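Alpha-L-arabinofuranosidase B (Aspergillus kawachii, PDB 6SXT) hydrolyses terminal non-reducing alpha-L-arabinofuranosyl residues from arabinoxylan, arabinan and arabinogalactan, and carries a separate arabinose-binding domain. Local coordinates at residues Gln384-Glu389 / Phe422-Ala427; Gly395-His400 / Asn408-Thr413; Phe416-Thr421 / Arg436-Pro441. All coordinates share one frame; numbering follows the deposited sequence.

Contact 1 of 3, residues Gln384-Glu389 / Phe422-Ala427; sequences QCFSFE and FCPQAA. With NAG (2-acetamido-2-deoxy-beta-D-glucopyranose), chain D.
C385 and C423 join their SG atoms in a disulfide inside the beta-trefoil arabinose-binding domain, right where strand 386-389 passes strand 422-426. The two short segments run at 106° to each other here and meet in a single antiparallel bridge, the hydrogen-bonded pair F386 and F422. This is the tight end of the contact. F386 N gives its hydrogen to F422 O at 2.9 Å, and F422 N returns one to F386 O at 2.8 Å. The disulfide, with chi3 at 92°, ties the chain one residue before F386 to the chain one residue after F422, so covalent and backbone links sit side by side. Each SG stands beside its own backbone N, chi1 near -60°, and from there the two meet. On the flank, the ring of F386 crosses P424 at about a right angle, CD2 coming 3.6 Å from CG, while CB of F422 stands 4.3 Å from CE2 of F388, at the edge of that ring. The F422 ring also meets F445 edge-to-face.

Beyond P424 the strands diverge, and Q425 to A427 make no contact with 384-389. Here the chain meets sugar instead: a glycan N-acetylglucosamine stands beside CB of A426, and its O6 donates a hydrogen bond of 2.7 Å to A427 O.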
# COMPACT_ATOMS: atom_id res chain seq x y z
N GLN A 384 -10.40 2.35 -12.88
CA GLN A 384 -11.26 3.36 -12.25
C GLN A 384 -10.67 4.76 -12.39
O GLN A 384 -11.36 5.72 -12.33
CB GLN A 384 -11.35 3.23 -10.70
CG GLN A 384 -11.89 1.96 -10.16
CD GLN A 384 -12.19 2.23 -8.69
OE1 GLN A 384 -12.77 3.25 -8.33
NE2 GLN A 384 -11.70 1.29 -7.91
N CYS A 385 -9.35 4.83 -12.55
CA CYS A 385 -8.59 6.07 -12.56
C CYS A 385 -8.31 6.43 -14.02
O CYS A 385 -9.00 5.90 -14.94
CB CYS A 385 -7.36 5.93 -11.71
SG CYS A 385 -7.87 5.57 -9.97
N PHE A 386 -7.46 7.42 -14.22
CA PHE A 386 -7.27 8.04 -15.56
C PHE A 386 -5.78 8.25 -15.81
O PHE A 386 -4.90 8.35 -14.91
CB PHE A 386 -8.08 9.33 -15.70
CG PHE A 386 -9.56 9.10 -15.58
CD1 PHE A 386 -10.29 8.64 -16.66
CD2 PHE A 386 -10.20 9.21 -14.36
CE1 PHE A 386 -11.64 8.39 -16.55
CE2 PHE A 386 -11.55 8.96 -14.25
CZ PHE A 386 -12.27 8.53 -15.33
N SER A 387 -5.50 8.40 -17.13
CA SER A 387 -4.19 8.84 -17.62
C SER A 387 -4.42 10.00 -18.60
O SER A 387 -5.51 10.05 -19.20
CB SER A 387 -3.43 7.69 -18.23
OG SER A 387 -3.19 6.62 -17.28
N PHE A 388 -3.46 10.92 -18.66
CA PHE A 388 -3.61 12.20 -19.39
C PHE A 388 -2.63 12.21 -20.56
O PHE A 388 -1.44 12.18 -20.35
CB PHE A 388 -3.39 13.35 -18.44
CG PHE A 388 -4.46 13.40 -17.38
CD1 PHE A 388 -5.62 14.10 -17.59
CD2 PHE A 388 -4.36 12.63 -16.23
CE1 PHE A 388 -6.65 14.09 -16.67
CE2 PHE A 388 -5.39 12.63 -15.30
CZ PHE A 388 -6.52 13.36 -15.52
N GLU A 389 -3.18 12.07 -21.75
CA GLU A 389 -2.41 11.95 -23.01
C GLU A 389 -2.30 13.34 -23.65
O GLU A 389 -3.27 14.06 -23.74
CB GLU A 389 -3.13 11.00 -23.96
CG GLU A 389 -2.33 10.72 -25.22
CD GLU A 389 -3.10 9.89 -26.20
OE1 GLU A 389 -4.30 9.71 -25.97
OE2 GLU A 389 -2.48 9.29 -27.05
N PHE A 422 -3.61 8.39 -12.40
CA PHE A 422 -4.02 9.39 -11.39
C PHE A 422 -5.50 9.23 -11.15
O PHE A 422 -6.32 9.02 -12.06
CB PHE A 422 -3.65 10.80 -11.85
CG PHE A 422 -2.16 10.96 -12.01
CD1 PHE A 422 -1.32 11.34 -10.97
CD2 PHE A 422 -1.58 10.66 -13.23
CE1 PHE A 422 0.05 11.42 -11.12
CE2 PHE A 422 -0.22 10.78 -13.40
CZ PHE A 422 0.62 11.11 -12.35
N CYS A 423 -5.87 9.40 -9.87
CA CYS A 423 -7.24 9.18 -9.41
C CYS A 423 -7.84 10.52 -9.04
O CYS A 423 -7.33 11.21 -8.16
CB CYS A 423 -7.24 8.27 -8.20
SG CYS A 423 -6.48 6.64 -8.55
N PRO A 424 -8.90 10.98 -9.74
CA PRO A 424 -9.50 12.26 -9.43
C PRO A 424 -10.08 12.19 -8.01
O PRO A 424 -10.68 11.15 -7.62
CB PRO A 424 -10.58 12.46 -10.47
CG PRO A 424 -10.14 11.55 -11.60
CD PRO A 424 -9.48 10.36 -10.94
N GLN A 425 -9.93 13.31 -7.34
CA GLN A 425 -10.48 13.50 -5.98
C GLN A 425 -11.16 14.87 -5.96
O GLN A 425 -10.59 15.84 -6.53
CB GLN A 425 -9.33 13.43 -4.99
CG GLN A 425 -9.80 13.47 -3.53
CD GLN A 425 -8.70 13.35 -2.52
OE1 GLN A 425 -7.64 12.74 -2.76
NE2 GLN A 425 -8.97 13.88 -1.32
N ALA A 426 -12.29 15.00 -5.31
CA ALA A 426 -12.91 16.33 -5.14
C ALA A 426 -11.81 17.29 -4.68
O ALA A 426 -11.11 17.04 -3.69
CB ALA A 426 -14.06 16.21 -4.16
N ALA A 427 -11.66 18.46 -5.32
CA ALA A 427 -10.54 19.35 -5.04
C ALA A 427 -10.46 19.69 -3.56
O ALA A 427 -11.49 20.00 -2.92
CB ALA A 427 -10.63 20.65 -5.84
C1 NAG D . -13.66 21.02 0.83
C2 NAG D . -14.14 22.40 0.41
C3 NAG D . -15.57 22.33 -0.14
C4 NAG D . -15.70 21.24 -1.21
C5 NAG D . -14.99 19.95 -0.82
C6 NAG D . -14.88 18.96 -2.01
C7 NAG D . -12.95 24.17 1.64
C8 NAG D . -12.90 25.02 2.86
N2 NAG D . -14.00 23.35 1.51
O3 NAG D . -16.01 23.62 -0.68
O4 NAG D . -17.07 21.03 -1.57
O5 NAG D . -13.65 20.15 -0.32
O6 NAG D . -14.19 19.60 -3.13
O7 NAG D . -12.06 24.22 0.78

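Contact 2 of 3, residues Gly395-His400 / Asn408-Thr413; sequences GSYIRH and NANDGT. With NAG (2-acetamido-2-deoxy-beta-D-glucopyranose), chain B; SO4 (sulfate ion), chain F; EDO (1,2-ethanediol), chain C.
R399 and N408 reach across a pair of antiparallel strands, the guanidinium turned 70° from the amide plane. Side-chain atom OD1 of N408 lies near the guanidinium plane, at its edge, and takes a hydrogen from NH1 at 2.9 Å. With chi1 at 65°, R399 has CG between its backbone N and carbonyl carbon; further bends at chi2 and chi3 fold the chain over, bringing CD within 3.3 Å of the same OD1. NE turns back to H400 O, approaching from above that carbonyl's plane, and NH2 makes a salt bridge with D419, so three nitrogens fix the group's rotation. The other end of the N408 amide faces a sulfate, probably from the crystallisation liquor: ND2 bonds to its O2, and A409 N holds its O4 at 2.8 Å.

Two residues back along the strand from R399, the ring of Y397 and the amide of N410 stand almost perpendicular, 83° apart, with CB of N410 3.7 Å from CE1. Their polar ends share a water that bonds to Y397 OH and accepts from N410 ND2. On the opposite face of the hairpin from Y397 and N408, S396 OG lies 3.3 Å from A409 CA.

The backbones are paired through Y397 N to N408 O, N408 N to Y397 O and N410 N to G395 O. Past them, N410 OD1 accepts from G412 N and D411 OD1 from T413 N, two successive Asx turns leading from the open end of this beta hairpin, strands 396-401 and 404-409, to T413, the N-cap of helix 414-419.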
# COMPACT_ATOMS: atom_id res chain seq x y z
N GLY A 395 0.25 9.36 -27.72
CA GLY A 395 1.09 8.26 -27.23
C GLY A 395 1.95 8.62 -26.06
O GLY A 395 2.59 7.71 -25.50
N SER A 396 2.00 9.90 -25.70
CA SER A 396 2.76 10.40 -24.54
C SER A 396 1.77 10.83 -23.46
O SER A 396 0.72 11.37 -23.79
CB SER A 396 3.73 11.47 -24.88
OG SER A 396 4.77 10.88 -25.66
N TYR A 397 2.13 10.52 -22.20
CA TYR A 397 1.26 10.76 -21.04
C TYR A 397 2.04 11.45 -19.95
O TYR A 397 3.22 11.30 -19.80
CB TYR A 397 0.73 9.43 -20.50
CG TYR A 397 -0.09 8.63 -21.46
CD1 TYR A 397 0.54 7.84 -22.41
CD2 TYR A 397 -1.47 8.66 -21.44
CE1 TYR A 397 -0.18 7.10 -23.32
CE2 TYR A 397 -2.22 7.90 -22.33
CZ TYR A 397 -1.56 7.12 -23.26
OH TYR A 397 -2.31 6.38 -24.12
N ILE A 398 1.32 12.18 -19.10
CA ILE A 398 1.86 12.74 -17.85
C ILE A 398 2.20 11.57 -16.92
O ILE A 398 1.33 10.72 -16.67
CB ILE A 398 0.87 13.72 -17.19
CG1 ILE A 398 0.49 14.85 -18.16
CG2 ILE A 398 1.52 14.22 -15.91
CD1 ILE A 398 -0.40 15.92 -17.57
N ARG A 399 3.45 11.52 -16.49
CA ARG A 399 3.93 10.47 -15.56
C ARG A 399 4.81 11.14 -14.53
O ARG A 399 5.48 12.15 -14.81
CB ARG A 399 4.63 9.34 -16.32
CG ARG A 399 5.92 9.75 -17.02
CD ARG A 399 7.16 9.71 -16.17
NE ARG A 399 7.51 8.38 -15.75
CZ ARG A 399 8.07 7.45 -16.52
NH1 ARG A 399 8.50 7.75 -17.74
NH2 ARG A 399 8.19 6.20 -16.09
N HIS A 400 4.85 10.59 -13.33
CA HIS A 400 5.84 11.07 -12.35
C HIS A 400 7.14 10.27 -12.47
O HIS A 400 7.13 9.05 -12.78
CB HIS A 400 5.24 11.12 -10.93
CG HIS A 400 4.85 9.79 -10.34
ND1 HIS A 400 5.79 8.98 -9.75
CD2 HIS A 400 3.64 9.25 -10.17
CE1 HIS A 400 5.14 7.93 -9.25
NE2 HIS A 400 3.83 8.05 -9.54
N ASN A 408 6.08 11.74 -21.17
CA ASN A 408 6.91 10.67 -21.73
C ASN A 408 6.04 9.71 -22.51
O ASN A 408 4.82 9.54 -22.23
CB ASN A 408 7.72 9.91 -20.66
CG ASN A 408 8.78 10.68 -19.92
OD1 ASN A 408 9.11 10.36 -18.77
ND2 ASN A 408 9.42 11.69 -20.52
N ALA A 409 6.64 9.06 -23.49
CA ALA A 409 5.94 8.07 -24.30
C ALA A 409 5.67 6.80 -23.47
O ALA A 409 6.59 6.30 -22.82
CB ALA A 409 6.75 7.73 -25.54
N ASN A 410 4.47 6.29 -23.61
CA ASN A 410 4.09 4.97 -23.02
C ASN A 410 4.99 3.90 -23.64
O ASN A 410 4.92 3.74 -24.85
CB ASN A 410 2.64 4.70 -23.29
CG ASN A 410 2.14 3.38 -22.73
OD1 ASN A 410 2.82 2.74 -21.96
ND2 ASN A 410 0.95 3.01 -23.18
N ASP A 411 5.78 3.21 -22.83
CA ASP A 411 6.69 2.12 -23.26
C ASP A 411 6.07 0.75 -22.97
O ASP A 411 6.76 -0.24 -23.18
CB ASP A 411 8.03 2.40 -22.62
CG ASP A 411 8.03 2.16 -21.11
OD1 ASP A 411 6.95 1.75 -20.60
OD2 ASP A 411 9.03 2.51 -20.48
N GLY A 412 4.79 0.68 -22.61
CA GLY A 412 3.96 -0.52 -22.41
C GLY A 412 4.28 -1.23 -21.08
O GLY A 412 3.66 -2.22 -20.81
N THR A 413 5.22 -0.73 -20.32
CA THR A 413 5.66 -1.35 -19.03
C THR A 413 4.66 -1.11 -17.88
O THR A 413 4.08 -0.01 -17.76
CB THR A 413 7.03 -0.89 -18.60
OG1 THR A 413 7.13 0.48 -18.27
CG2 THR A 413 8.11 -1.18 -19.64
C1 NAG B . 9.36 -6.26 -16.83
C2 NAG B . 8.71 -5.43 -17.95
C3 NAG B . 9.66 -5.34 -19.17
C4 NAG B . 10.96 -4.72 -18.72
C5 NAG B . 11.54 -5.49 -17.52
C6 NAG B . 12.74 -4.76 -16.94
C7 NAG B . 6.29 -5.31 -18.01
C8 NAG B . 5.07 -5.99 -18.46
N2 NAG B . 7.43 -5.94 -18.28
O3 NAG B . 9.08 -4.49 -20.16
O4 NAG B . 11.85 -4.64 -19.86
O5 NAG B . 10.57 -5.65 -16.43
O6 NAG B . 12.98 -5.21 -15.58
O7 NAG B . 6.35 -4.27 -17.35
S SO4 F . 9.96 10.31 -24.33
O1 SO4 F . 9.25 10.26 -25.56
O2 SO4 F . 9.92 11.59 -23.74
O3 SO4 F . 11.35 10.06 -24.54
O4 SO4 F . 9.41 9.29 -23.42
C1 EDO C . 4.16 -0.32 -26.57
O1 EDO C . 5.54 -0.15 -26.43
C2 EDO C . 3.47 0.98 -26.69
O2 EDO C . 2.06 0.85 -26.64
O HOH W 1 3.41 5.19 -26.88
O HOH W 2 -0.71 4.38 -25.25
O HOH W 3 9.24 3.86 -17.53

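Contact 3 of 3, residues Phe416-Thr421 / Arg436-Pro441; sequences FHEDAT and RSWSYP
W438, E418 and T421 bury the most surface here, where the end of helix 414-419 and the chain after it meet the turn following strand 433-437. The indole of W438 crosses the E418 side chain at a slant, CZ3 coming 3.7 Å from CG of E418; it reaches that far because its own CG points away from its backbone N (chi1 178°). The carboxylate is tilted 51° from the indole plane; its polar contact lies elsewhere, OE1 being hydrogen-bonded to Q287 in the catalytic domain. The indole itself meets F123, another residue of that domain, edge-to-face.

T421 lies alongside W438, the two side chains pointing the same way, with CG2 3.8 Å from CB of the tryptophan. Its carbonyl O accepts from W438 N at 3.0 Å, while OG1 turns back to H417 O at 2.7 Å. That carbonyl also receives A420 N from the opposite face of its plane, so two donors hold it where the helix ends.

One water bridges the segments: it donates to E418 O and T421 O and accepts from S437 OG at 2.7 Å. S437 OG in turn takes Y440 N in an ST motif. Since S439 OG bonds to substrate-binding H400, and D419 itself binds substrate, the turn at 437-440 probably acts as second shell to an arabinose site.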
# COMPACT_ATOMS: atom_id res chain seq x y z
N PHE A 416 5.74 2.27 -16.12
CA PHE A 416 5.18 3.47 -16.76
C PHE A 416 3.69 3.60 -16.45
O PHE A 416 3.22 4.67 -16.07
CB PHE A 416 5.38 3.40 -18.29
CG PHE A 416 4.91 4.65 -18.96
CD1 PHE A 416 3.59 4.89 -19.21
CD2 PHE A 416 5.85 5.65 -19.21
CE1 PHE A 416 3.19 6.10 -19.78
CE2 PHE A 416 5.46 6.86 -19.75
CZ PHE A 416 4.14 7.05 -20.04
N HIS A 417 2.94 2.53 -16.62
CA HIS A 417 1.48 2.51 -16.38
C HIS A 417 1.20 3.06 -14.98
O HIS A 417 0.31 3.92 -14.82
CB HIS A 417 0.88 1.13 -16.54
CG HIS A 417 0.91 0.59 -17.94
ND1 HIS A 417 0.60 -0.73 -18.19
CD2 HIS A 417 1.22 1.16 -19.13
CE1 HIS A 417 0.66 -0.95 -19.51
NE2 HIS A 417 1.04 0.16 -20.10
N GLU A 418 1.92 2.52 -14.01
CA GLU A 418 1.70 2.93 -12.59
C GLU A 418 2.06 4.39 -12.38
O GLU A 418 1.30 5.12 -11.69
CB GLU A 418 2.50 2.03 -11.64
CG GLU A 418 2.01 0.59 -11.66
CD GLU A 418 2.56 -0.36 -10.61
OE1 GLU A 418 3.62 -0.10 -10.06
OE2 GLU A 418 1.93 -1.40 -10.43
N ASP A 419 3.17 4.85 -12.99
CA ASP A 419 3.68 6.23 -12.83
C ASP A 419 2.76 7.22 -13.57
O ASP A 419 2.88 8.43 -13.34
CB ASP A 419 5.07 6.35 -13.49
CG ASP A 419 6.24 5.62 -12.86
OD1 ASP A 419 6.10 5.12 -11.69
OD2 ASP A 419 7.37 5.62 -13.53
N ALA A 420 1.88 6.73 -14.44
CA ALA A 420 1.03 7.58 -15.32
C ALA A 420 -0.45 7.49 -14.96
O ALA A 420 -1.30 7.93 -15.73
CB ALA A 420 1.26 7.20 -16.78
N THR A 421 -0.80 6.89 -13.81
CA THR A 421 -2.21 6.73 -13.43
C THR A 421 -2.53 7.64 -12.26
O THR A 421 -1.80 7.63 -11.26
CB THR A 421 -2.51 5.26 -13.12
OG1 THR A 421 -2.23 4.47 -14.27
CG2 THR A 421 -3.94 5.03 -12.75
N ARG A 436 -4.78 12.59 -7.61
CA ARG A 436 -3.92 11.84 -6.68
C ARG A 436 -3.17 10.76 -7.45
O ARG A 436 -3.77 10.06 -8.21
CB ARG A 436 -4.82 11.19 -5.61
CG ARG A 436 -4.04 10.60 -4.44
CD ARG A 436 -4.93 10.07 -3.33
NE ARG A 436 -5.70 8.96 -3.84
CZ ARG A 436 -7.00 8.98 -4.19
NH1 ARG A 436 -7.74 10.07 -4.04
NH2 ARG A 436 -7.57 7.90 -4.72
N SER A 437 -1.89 10.60 -7.20
CA SER A 437 -1.10 9.51 -7.78
C SER A 437 -1.70 8.18 -7.33
O SER A 437 -1.83 7.99 -6.12
CB SER A 437 0.33 9.61 -7.44
OG SER A 437 1.04 8.42 -7.78
N TRP A 438 -2.01 7.27 -8.25
CA TRP A 438 -2.42 5.91 -7.86
C TRP A 438 -1.27 5.20 -7.18
O TRP A 438 -1.48 4.52 -6.15
CB TRP A 438 -2.87 5.14 -9.09
CG TRP A 438 -3.24 3.73 -8.74
CD1 TRP A 438 -4.43 3.30 -8.22
CD2 TRP A 438 -2.37 2.60 -8.74
NE1 TRP A 438 -4.35 1.97 -7.91
CE2 TRP A 438 -3.10 1.52 -8.22
CE3 TRP A 438 -1.04 2.41 -9.10
CZ2 TRP A 438 -2.54 0.25 -8.06
CZ3 TRP A 438 -0.49 1.16 -8.96
CH2 TRP A 438 -1.21 0.11 -8.39
N SER A 439 -0.04 5.30 -7.70
CA SER A 439 1.05 4.47 -7.18
C SER A 439 1.64 5.08 -5.88
O SER A 439 2.17 4.32 -5.06
CB SER A 439 2.10 4.25 -8.22
OG SER A 439 2.67 5.47 -8.62
N TYR A 440 1.54 6.38 -5.70
CA TYR A 440 2.02 7.10 -4.50
C TYR A 440 0.91 7.99 -4.01
O TYR A 440 0.88 9.20 -4.25
CB TYR A 440 3.28 7.94 -4.78
CG TYR A 440 4.56 7.19 -4.94
CD1 TYR A 440 4.83 6.47 -6.10
CD2 TYR A 440 5.52 7.20 -3.92
CE1 TYR A 440 6.05 5.82 -6.27
CE2 TYR A 440 6.71 6.53 -4.07
CZ TYR A 440 6.99 5.90 -5.25
OH TYR A 440 8.20 5.27 -5.42
N PRO A 441 -0.12 7.41 -3.32
CA PRO A 441 -1.29 8.19 -2.97
C PRO A 441 -1.15 9.27 -1.90
O PRO A 441 -2.09 10.01 -1.67
CB PRO A 441 -2.32 7.13 -2.57
CG PRO A 441 -1.46 5.98 -2.11
CD PRO A 441 -0.26 5.97 -3.05
O HOH W 4 0.74 7.30 -10.25
O HOH W 5 4.90 4.54 -9.68

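In the fold
All three contacts belong to the arabinose-binding domain, but their settings differ. Contacts 1 and 3 are buried, their centres about 9 Å apart, and they share the two-stranded sheet of 422-426 and 433-437, joined by C423 N to R436 O. Contact 1 relies on a disulfide, a two-bond backbone bridge and apolar rings; contact 3 on one direct hydrogen bond, a bridging water and an indole. Contact 2 is a surface hairpin, rich in polar side chains and bound solvent. It meets contact 1 through F388 O to I398 N. A salt bridge ties it to contact 3, where the H400 to D419 backbone bond joins two substrate-binding residues.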